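Local coordinates for Lys-gingipain W83 (PDB 3KM5), which cleaves proteins strictly at lysyl bonds as a secreted cysteine protease and carries adhesin domains, of which this chain is K2, that are haemolytic when isolated, at residues Y68-D73 / T102-G107; A19-I24 / D172-T177; A136-V141 / L166-L171. All coordinates share one frame; numbering follows the deposited sequence.

Contact 1. Residues Y68-D73 / T102-G107; sequences YLISKD and TGTNAG
Ile70 and Thr104 make the close-packed half of this contact, where strand 66-70 meets the loop that leads from strand 95-100 to strand 109-115. Ile70 lies over the loop with both of its branches. With CG1 anti to the carbonyl carbon (chi1 -56°), CG2 is left anti to the backbone N and comes within 4.1 Å of Thr104 CG2, while the longer arm stretches out so that CD1 rests 3.6 Å from Thr104 O. The two side chains cross obliquely. A branched aliphatic residue suits this place because it covers a threonine methyl and a piece of loop backbone at once; Tyr155 and Ala157 of strand 155-161, together with Thr22 and Ile24, also pack against it.

Two residues back, on the same face of the strand, Tyr68 meets the loop in a looser way. Ala106 CB comes obliquely to the phenol end of the ring, 3.7 Å from Tyr68 OH and equally far, 4.1 Å, from CE1 and CE2. Alanine offers a small methyl to the phenol end, and a water bridges the polar atoms beside it. This water lies in the plane of the tyrosine ring at its hydroxyl edge, 2.7 Å from Tyr68 OH, and donates a hydrogen bond to Ala106 O at 2.8 Å. The strand residues are buried, whereas Thr104 and Ala106 remain partly exposed. Leu69, between Tyr68 and Ile70, packs on Trp21 and Trp33 on the other face. The arrangement is that of a connecting loop folded over the outer face of a sheet in the beta jelly roll of a cleaved adhesin domain.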
loop_
_atom_site.group_PDB
_atom_site.type_symbol
_atom_site.label_atom_id
_atom_site.label_comp_id
_atom_site.label_asym_id
_atom_site.label_seq_id
_atom_site.Cartn_x
_atom_site.Cartn_y
_atom_site.Cartn_z
ATOM N N TYR A 68 8.421 3.119 1.508
ATOM C CA TYR A 68 7.511 4.093 2.135
ATOM C C TYR A 68 6.642 4.815 1.114
ATOM O O TYR A 68 7.128 5.314 0.106
ATOM C CB TYR A 68 8.320 5.161 2.904
ATOM C CG TYR A 68 9.131 4.727 4.113
ATOM C CD1 TYR A 68 8.803 5.184 5.397
ATOM C CD2 TYR A 68 10.252 3.986 3.954
ATOM C CE1 TYR A 68 9.564 4.857 6.491
ATOM C CE2 TYR A 68 11.031 3.643 5.066
ATOM C CZ TYR A 68 10.672 4.091 6.307
ATOM O OH TYR A 68 11.484 3.733 7.387
ATOM N N LEU A 69 5.389 4.909 1.461
ATOM C CA LEU A 69 4.399 5.698 0.728
ATOM C C LEU A 69 3.935 6.803 1.679
ATOM O O LEU A 69 3.330 6.505 2.713
ATOM C CB LEU A 69 3.234 4.810 0.309
ATOM C CG LEU A 69 2.033 5.520 -0.330
ATOM C CD1 LEU A 69 2.435 6.060 -1.658
ATOM C CD2 LEU A 69 0.935 4.542 -0.515
ATOM N N ILE A 70 4.201 8.058 1.329
ATOM C CA ILE A 70 4.041 9.201 2.226
ATOM C C ILE A 70 3.024 10.220 1.710
ATOM O O ILE A 70 3.095 10.693 0.569
ATOM C CB ILE A 70 5.414 9.904 2.451
ATOM C CG1 ILE A 70 6.427 8.894 2.979
ATOM C CG2 ILE A 70 5.321 11.085 3.422
ATOM C CD1 ILE A 70 7.910 9.384 3.014
ATOM N N SER A 71 2.054 10.532 2.560
ATOM C CA SER A 71 0.978 11.454 2.194
ATOM C C SER A 71 1.492 12.877 2.027
ATOM O O SER A 71 2.589 13.232 2.403
ATOM C CB SER A 71 -0.109 11.470 3.262
ATOM O OG SER A 71 0.344 12.080 4.473
ATOM N N LYS A 72 0.621 13.710 1.474
ATOM C CA LYS A 72 0.740 15.156 1.549
ATOM C C LYS A 72 0.551 15.582 3.004
ATOM O O LYS A 72 0.161 14.776 3.877
ATOM C CB LYS A 72 -0.330 15.802 0.636
ATOM C CG LYS A 72 -1.759 15.643 1.130
ATOM C CD LYS A 72 -2.758 16.208 0.091
ATOM C CE LYS A 72 -4.201 16.066 0.535
ATOM N NZ LYS A 72 -5.158 16.670 -0.448
ATOM N N ASP A 73 0.803 16.859 3.271
ATOM C CA ASP A 73 0.527 17.444 4.582
ATOM C C ASP A 73 -0.964 17.308 4.909
ATOM O O ASP A 73 -1.826 17.810 4.168
ATOM C CB ASP A 73 0.982 18.910 4.574
ATOM C CG ASP A 73 0.828 19.590 5.903
ATOM O OD1 ASP A 73 -0.042 19.209 6.714
ATOM O OD2 ASP A 73 1.600 20.543 6.154
ATOM N N THR A 102 6.861 16.313 11.531
ATOM C CA THR A 102 7.869 17.298 11.089
ATOM C C THR A 102 8.085 17.244 9.571
ATOM O O THR A 102 7.461 18.005 8.856
ATOM C CB THR A 102 9.190 17.137 11.860
ATOM O OG1 THR A 102 9.720 15.821 11.721
ATOM C CG2 THR A 102 8.975 17.447 13.354
ATOM N N GLY A 103 8.957 16.337 9.123
ATOM C CA GLY A 103 9.327 16.208 7.728
ATOM C C GLY A 103 9.018 14.848 7.135
ATOM O O GLY A 103 8.192 14.073 7.662
ATOM N N THR A 104 9.654 14.581 6.014
ATOM C CA THR A 104 9.341 13.389 5.220
ATOM C C THR A 104 10.541 12.428 5.097
ATOM O O THR A 104 10.498 11.472 4.323
ATOM C CB THR A 104 8.775 13.764 3.817
ATOM O OG1 THR A 104 9.738 14.536 3.091
ATOM C CG2 THR A 104 7.428 14.562 3.896
ATOM N N ASN A 105 11.605 12.669 5.851
ATOM C CA ASN A 105 12.686 11.723 5.917
ATOM C C ASN A 105 12.194 10.479 6.664
ATOM O O ASN A 105 11.362 10.584 7.539
ATOM C CB ASN A 105 13.867 12.341 6.646
ATOM C CG ASN A 105 14.469 13.493 5.913
ATOM O OD1 ASN A 105 14.420 13.563 4.684
ATOM N ND2 ASN A 105 15.069 14.413 6.666
ATOM N N ALA A 106 12.736 9.310 6.333
ATOM C CA ALA A 106 12.315 8.073 6.981
ATOM C C ALA A 106 12.412 8.197 8.497
ATOM O O ALA A 106 11.525 7.767 9.222
ATOM C CB ALA A 106 13.138 6.920 6.477
ATOM N N GLY A 107 13.455 8.858 8.989
ATOM C CA GLY A 107 13.661 8.974 10.435
ATOM C C GLY A 107 12.692 9.889 11.146
ATOM O O GLY A 107 12.660 9.935 12.374
HETATM O O HOH W 1 11.164 5.040 9.737
#

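Contact 2. Residues A19-I24 / D172-T177; sequences AEWTTI and DDIQFT. With CA (calcium ion), chain D.
Trp21 and Ile174 have the nearest alpha carbons of these two segments, yet they are 12.1 Å apart: segment 19-24 leads into one sheet and 172-177 belongs to the other, and side chains alone span the gap. Trp21 comes just before strand 22-25. Segment 172-177 is the end of strand 168-177, and there Asp173 and Ile174 both face Glu7 in a G1 beta bulge. Asp173 takes the left-handed backbone conformation (phi 54°, psi 56°) usual at the first position of such a bulge, here adopted by an aspartate.

The long indole of Trp21 bridges the space, its CG anti to the carbonyl carbon (chi1 -66°) as the ring points toward strand 168-177. Its outermost atom, CH2, reaches Ile174 CD1 at 4.0 Å and Phe176 CZ at 4.1 Å, two residues on one face of the strand. The ring does not stack: Trp21 CH2 arrives at the edge of the Phe176 ring, near its plane, from the opposite direction, and the isoleucine methyl meets the indole obliquely. Tryptophan suits the place through its length and its one polar atom, for NE1 is satisfied by a hydrogen bond to Glu7 OE1.

At the start of segment 172-177 the chemistry becomes ionic. Asp172 grips a calcium ion with both carboxylate oxygens, OD1 at 2.5 Å and OD2 at 2.6 Å. Thr8, Glu10, Gly48 and Asn51 supply four more ligands, and the seventh is a water that also donates to Asp173 OD1 at 2.6 Å, which makes Asp173 a second-shell residue.

Strand 168-177 runs between strands 5-7 and 79-86, with Val80 against Ile174 and Phe5 stacked on Phe176; across the sandwich, Phe158, Val156 and Leu69 close around the same side chains.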
loop_
_atom_site.group_PDB
_atom_site.type_symbol
_atom_site.label_atom_id
_atom_site.label_comp_id
_atom_site.label_asym_id
_atom_site.label_seq_id
_atom_site.Cartn_x
_atom_site.Cartn_y
_atom_site.Cartn_z
ATOM N N ALA A 19 -0.014 10.286 -7.663
ATOM C CA ALA A 19 -0.091 11.722 -7.703
ATOM C C ALA A 19 -0.314 12.223 -6.263
ATOM O O ALA A 19 -1.106 11.661 -5.527
ATOM C CB ALA A 19 -1.262 12.109 -8.623
ATOM N N GLU A 20 0.407 13.246 -5.852
ATOM C CA GLU A 20 0.246 13.846 -4.508
ATOM C C GLU A 20 0.765 13.016 -3.334
ATOM O O GLU A 20 0.498 13.374 -2.191
ATOM C CB GLU A 20 -1.216 14.185 -4.186
ATOM C CG GLU A 20 -1.914 15.129 -5.141
ATOM C CD GLU A 20 -3.183 15.706 -4.511
ATOM O OE1 GLU A 20 -3.149 16.869 -4.065
ATOM O OE2 GLU A 20 -4.191 14.975 -4.408
ATOM N N TRP A 21 1.525 11.972 -3.611
ATOM C CA TRP A 21 2.238 11.224 -2.569
ATOM C C TRP A 21 3.701 11.275 -2.923
ATOM O O TRP A 21 4.062 11.496 -4.090
ATOM C CB TRP A 21 1.778 9.753 -2.500
ATOM C CG TRP A 21 0.354 9.598 -2.053
ATOM C CD1 TRP A 21 -0.766 9.990 -2.732
ATOM C CD2 TRP A 21 -0.115 9.107 -0.779
ATOM N NE1 TRP A 21 -1.886 9.733 -1.985
ATOM C CE2 TRP A 21 -1.519 9.178 -0.793
ATOM C CE3 TRP A 21 0.522 8.571 0.341
ATOM C CZ2 TRP A 21 -2.291 8.776 0.273
ATOM C CZ3 TRP A 21 -0.252 8.146 1.415
ATOM C CH2 TRP A 21 -1.651 8.252 1.382
ATOM N N THR A 22 4.556 11.054 -1.943
ATOM C CA THR A 22 5.951 10.794 -2.248
ATOM C C THR A 22 6.308 9.383 -1.806
ATOM O O THR A 22 5.547 8.774 -1.071
ATOM C CB THR A 22 6.887 11.830 -1.620
ATOM O OG1 THR A 22 6.654 11.917 -0.225
ATOM C CG2 THR A 22 6.696 13.249 -2.249
ATOM N N THR A 23 7.434 8.868 -2.256
ATOM C CA THR A 23 7.835 7.532 -1.935
ATOM C C THR A 23 9.318 7.513 -1.595
ATOM O O THR A 23 10.096 8.383 -2.009
ATOM C CB THR A 23 7.606 6.555 -3.091
ATOM O OG1 THR A 23 8.464 6.908 -4.189
ATOM C CG2 THR A 23 6.159 6.528 -3.578
ATOM N N ILE A 24 9.665 6.514 -0.803
ATOM C CA ILE A 24 11.057 6.161 -0.494
ATOM C C ILE A 24 11.283 4.671 -0.784
ATOM O O ILE A 24 10.544 3.789 -0.286
ATOM C CB ILE A 24 11.451 6.455 0.970
ATOM C CG1 ILE A 24 11.106 7.889 1.371
ATOM C CG2 ILE A 24 12.966 6.203 1.173
ATOM C CD1 ILE A 24 11.315 8.168 2.868
ATOM N N ASP A 172 -6.164 0.899 -1.066
ATOM C CA ASP A 172 -7.117 1.744 -1.803
ATOM C C ASP A 172 -8.028 2.444 -0.798
ATOM O O ASP A 172 -8.151 2.047 0.338
ATOM C CB ASP A 172 -7.886 0.854 -2.777
ATOM C CG ASP A 172 -8.550 1.624 -3.926
ATOM O OD1 ASP A 172 -8.307 2.834 -4.061
ATOM O OD2 ASP A 172 -9.235 0.950 -4.728
ATOM N N ASP A 173 -8.650 3.523 -1.262
ATOM C CA ASP A 173 -9.688 4.218 -0.520
ATOM C C ASP A 173 -9.210 4.608 0.878
ATOM O O ASP A 173 -9.826 4.306 1.920
ATOM C CB ASP A 173 -11.009 3.400 -0.521
ATOM C CG ASP A 173 -11.675 3.403 -1.876
ATOM O OD1 ASP A 173 -11.512 4.390 -2.612
ATOM O OD2 ASP A 173 -12.277 2.378 -2.277
ATOM N N ILE A 174 -8.110 5.344 0.888
ATOM C CA ILE A 174 -7.493 5.812 2.114
ATOM C C ILE A 174 -8.122 7.146 2.566
ATOM O O ILE A 174 -7.878 8.201 1.936
ATOM C CB ILE A 174 -5.953 6.016 1.946
ATOM C CG1 ILE A 174 -5.307 4.761 1.349
ATOM C CG2 ILE A 174 -5.341 6.458 3.265
ATOM C CD1 ILE A 174 -3.886 5.001 0.907
ATOM N N GLN A 175 -8.934 7.085 3.619
ATOM C CA GLN A 175 -9.774 8.202 4.059
ATOM C C GLN A 175 -9.163 8.822 5.287
ATOM O O GLN A 175 -8.897 8.131 6.263
ATOM C CB GLN A 175 -11.160 7.704 4.385
ATOM C CG GLN A 175 -12.085 8.791 4.888
ATOM C CD GLN A 175 -13.392 8.260 5.329
ATOM O OE1 GLN A 175 -14.393 8.393 4.623
ATOM N NE2 GLN A 175 -13.405 7.636 6.501
ATOM N N PHE A 176 -8.923 10.124 5.241
ATOM C CA PHE A 176 -8.438 10.892 6.368
ATOM C C PHE A 176 -9.583 11.638 7.036
ATOM O O PHE A 176 -10.283 12.418 6.363
ATOM C CB PHE A 176 -7.392 11.895 5.885
ATOM C CG PHE A 176 -6.156 11.247 5.351
ATOM C CD1 PHE A 176 -5.090 10.928 6.187
ATOM C CD2 PHE A 176 -6.079 10.901 4.016
ATOM C CE1 PHE A 176 -3.961 10.298 5.681
ATOM C CE2 PHE A 176 -4.955 10.279 3.509
ATOM C CZ PHE A 176 -3.903 9.978 4.332
ATOM N N THR A 177 -9.812 11.384 8.312
ATOM C CA THR A 177 -10.743 12.167 9.119
ATOM C C THR A 177 -9.978 13.343 9.660
ATOM O O THR A 177 -8.996 13.178 10.373
ATOM C CB THR A 177 -11.327 11.381 10.262
ATOM O OG1 THR A 177 -11.990 10.244 9.738
ATOM C CG2 THR A 177 -12.345 12.216 11.034
HETATM CA CA CA D . -9.336 3.026 -6.312
HETATM O O HOH W 2 -11.174 3.963 -5.162
#

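Contact 3. Residues A136-V141 / L166-L171; sequences AKPQSV and LNYILL
The phenol of Tyr168 reaches out from the start of strand 168-177 and sets its hydroxyl between Pro138 and Ser140 of the loop before strand 143-148. Its ring stem stands between the backbone N and the carbonyl carbon (chi1 55°), a rotamer that points the ring at the loop. There OH donates a hydrogen bond to Ser140 OG at 3.0 Å, with the serine oxygen in the plane of the ring, at its edge.

Ser140 is set up to receive it. With OG anti to the backbone N (chi1 -169°), the hydroxyl faces the tyrosine and also bonds to Val86 O, at the end of strand 79-86. A carbonyl oxygen can only accept, so Ser140 OG probably donates its hydrogen bond to Val86 O while accepting one from Tyr168 OH, linking strands 168-177 and 79-86 through the loop. A small residue able to do both suits a position close against the sheet. Within the beta jelly roll, the irregular loop before strand 143-148 is thus fastened to strand 168-177, the one that continues to the calcium ligand Asp172.

Pro138 crosses Tyr168 at about a right angle. Its CG is only 3.1 Å from Tyr168 OH, a tight approach near the ring plane, and stays 4.2 Å from Tyr168 CZ; Pro138 also packs on Phe127, while the tyrosine ring meets that of Trp43 with the planes about 30° apart. Lys137 and Pro138 flank an experimentally established cleavage site of the gingipain, with the lysine on the side its specificity demands. In this structure the peptide bond is intact, and Lys137 NZ is hydrogen-bonded to Trp43 O and Thr45 OG1.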
loop_
_atom_site.group_PDB
_atom_site.type_symbol
_atom_site.label_atom_id
_atom_site.label_comp_id
_atom_site.label_asym_id
_atom_site.label_seq_id
_atom_site.Cartn_x
_atom_site.Cartn_y
_atom_site.Cartn_z
ATOM N N ALA A 136 -5.687 -15.829 -14.814
ATOM C CA ALA A 136 -5.807 -16.164 -13.385
ATOM C C ALA A 136 -5.931 -14.891 -12.537
ATOM O O ALA A 136 -5.461 -13.821 -12.930
ATOM C CB ALA A 136 -4.622 -16.975 -12.918
ATOM N N LYS A 137 -6.636 -15.011 -11.421
ATOM C CA LYS A 137 -6.770 -13.877 -10.487
ATOM C C LYS A 137 -6.564 -14.411 -9.106
ATOM O O LYS A 137 -7.109 -15.463 -8.766
ATOM C CB LYS A 137 -8.141 -13.175 -10.601
ATOM C CG LYS A 137 -8.415 -12.494 -11.928
ATOM C CD LYS A 137 -9.780 -11.775 -11.913
ATOM C CE LYS A 137 -9.653 -10.248 -11.823
ATOM N NZ LYS A 137 -9.095 -9.727 -10.554
ATOM N N PRO A 138 -5.813 -13.667 -8.271
ATOM C CA PRO A 138 -5.476 -14.204 -6.982
ATOM C C PRO A 138 -6.678 -14.250 -6.075
ATOM O O PRO A 138 -7.641 -13.497 -6.254
ATOM C CB PRO A 138 -4.479 -13.174 -6.411
ATOM C CG PRO A 138 -4.810 -11.920 -7.112
ATOM C CD PRO A 138 -5.183 -12.362 -8.503
ATOM N N GLN A 139 -6.598 -15.144 -5.095
ATOM C CA GLN A 139 -7.484 -15.105 -3.959
ATOM C C GLN A 139 -6.992 -13.891 -3.184
ATOM O O GLN A 139 -5.837 -13.872 -2.756
ATOM C CB GLN A 139 -7.380 -16.383 -3.127
ATOM N N SER A 140 -7.840 -12.866 -3.089
ATOM C CA SER A 140 -7.405 -11.532 -2.601
ATOM C C SER A 140 -8.624 -10.727 -2.129
ATOM O O SER A 140 -9.329 -10.114 -2.928
ATOM C CB SER A 140 -6.640 -10.808 -3.730
ATOM O OG SER A 140 -5.960 -9.628 -3.307
ATOM N N VAL A 141 -8.859 -10.740 -0.819
ATOM C CA VAL A 141 -10.023 -10.089 -0.184
ATOM C C VAL A 141 -9.620 -8.691 0.355
ATOM O O VAL A 141 -8.539 -8.558 0.930
ATOM C CB VAL A 141 -10.522 -10.958 1.000
ATOM C CG1 VAL A 141 -11.640 -10.283 1.775
ATOM C CG2 VAL A 141 -10.951 -12.354 0.519
ATOM N N LEU A 166 6.732 -13.073 -0.529
ATOM C CA LEU A 166 5.317 -13.431 -0.408
ATOM C C LEU A 166 4.708 -13.015 -1.749
ATOM O O LEU A 166 4.984 -13.650 -2.780
ATOM C CB LEU A 166 4.672 -12.819 0.856
ATOM C CG LEU A 166 4.883 -13.526 2.231
ATOM C CD1 LEU A 166 4.394 -14.977 2.185
ATOM C CD2 LEU A 166 6.295 -13.514 2.735
ATOM N N ASN A 167 3.939 -11.919 -1.806
ATOM C CA ASN A 167 3.577 -11.393 -3.133
ATOM C C ASN A 167 3.442 -9.872 -3.161
ATOM O O ASN A 167 4.343 -9.208 -3.659
ATOM C CB ASN A 167 2.373 -12.154 -3.724
ATOM C CG ASN A 167 2.197 -12.003 -5.244
ATOM O OD1 ASN A 167 1.243 -12.578 -5.812
ATOM N ND2 ASN A 167 3.086 -11.265 -5.916
ATOM N N TYR A 168 2.339 -9.347 -2.645
ATOM C CA TYR A 168 2.079 -7.898 -2.747
ATOM C C TYR A 168 1.212 -7.491 -1.575
ATOM O O TYR A 168 0.539 -8.311 -0.917
ATOM C CB TYR A 168 1.385 -7.488 -4.073
ATOM C CG TYR A 168 0.106 -8.217 -4.332
ATOM C CD1 TYR A 168 -1.032 -7.875 -3.648
ATOM C CD2 TYR A 168 0.035 -9.293 -5.219
ATOM C CE1 TYR A 168 -2.192 -8.511 -3.821
ATOM C CE2 TYR A 168 -1.164 -9.953 -5.421
ATOM C CZ TYR A 168 -2.285 -9.570 -4.708
ATOM O OH TYR A 168 -3.493 -10.218 -4.835
ATOM N N ILE A 169 1.264 -6.179 -1.304
ATOM C CA ILE A 169 0.192 -5.485 -0.584
ATOM C C ILE A 169 -0.366 -4.383 -1.471
ATOM O O ILE A 169 0.380 -3.623 -2.104
ATOM C CB ILE A 169 0.652 -4.976 0.772
ATOM C CG1 ILE A 169 -0.493 -4.282 1.496
ATOM C CG2 ILE A 169 1.860 -4.049 0.700
ATOM C CD1 ILE A 169 -0.315 -4.173 2.987
ATOM N N LEU A 170 -1.696 -4.333 -1.571
ATOM C CA LEU A 170 -2.379 -3.247 -2.271
ATOM C C LEU A 170 -3.099 -2.372 -1.241
ATOM O O LEU A 170 -3.620 -2.919 -0.248
ATOM C CB LEU A 170 -3.437 -3.795 -3.220
ATOM C CG LEU A 170 -2.993 -4.926 -4.129
ATOM C CD1 LEU A 170 -4.158 -5.428 -5.003
ATOM C CD2 LEU A 170 -1.816 -4.499 -4.976
ATOM N N LEU A 171 -3.239 -1.064 -1.520
ATOM C CA LEU A 171 -4.048 -0.164 -0.709
ATOM C C LEU A 171 -4.998 0.577 -1.605
ATOM O O LEU A 171 -4.675 0.863 -2.749
ATOM C CB LEU A 171 -3.220 0.870 0.076
ATOM C CG LEU A 171 -2.100 0.309 0.921
ATOM C CD1 LEU A 171 -1.156 1.406 1.404
ATOM C CD2 LEU A 171 -2.666 -0.423 2.130
#

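Contact 2 is the core member: three buried side chains meet between the two sheets by apolar packing, and it alone holds a calcium ligand, Asp172, on the same segment as Ile174 and Phe176. Contacts 1 and 3 are only partly buried, lie on opposite sides of the chain's centre with about 26 Å between their own centres, and each binds a loop to a strand, one through methyls and a water, the other through a direct hydroxyl bond. Contact 2 ties them together. It adjoins contact 1 within one sheet, where Ile70 N bonds probably to Thr22 O, and it shares strand 168-177 with contact 3. Leu69 and Leu171 also touch across the interior.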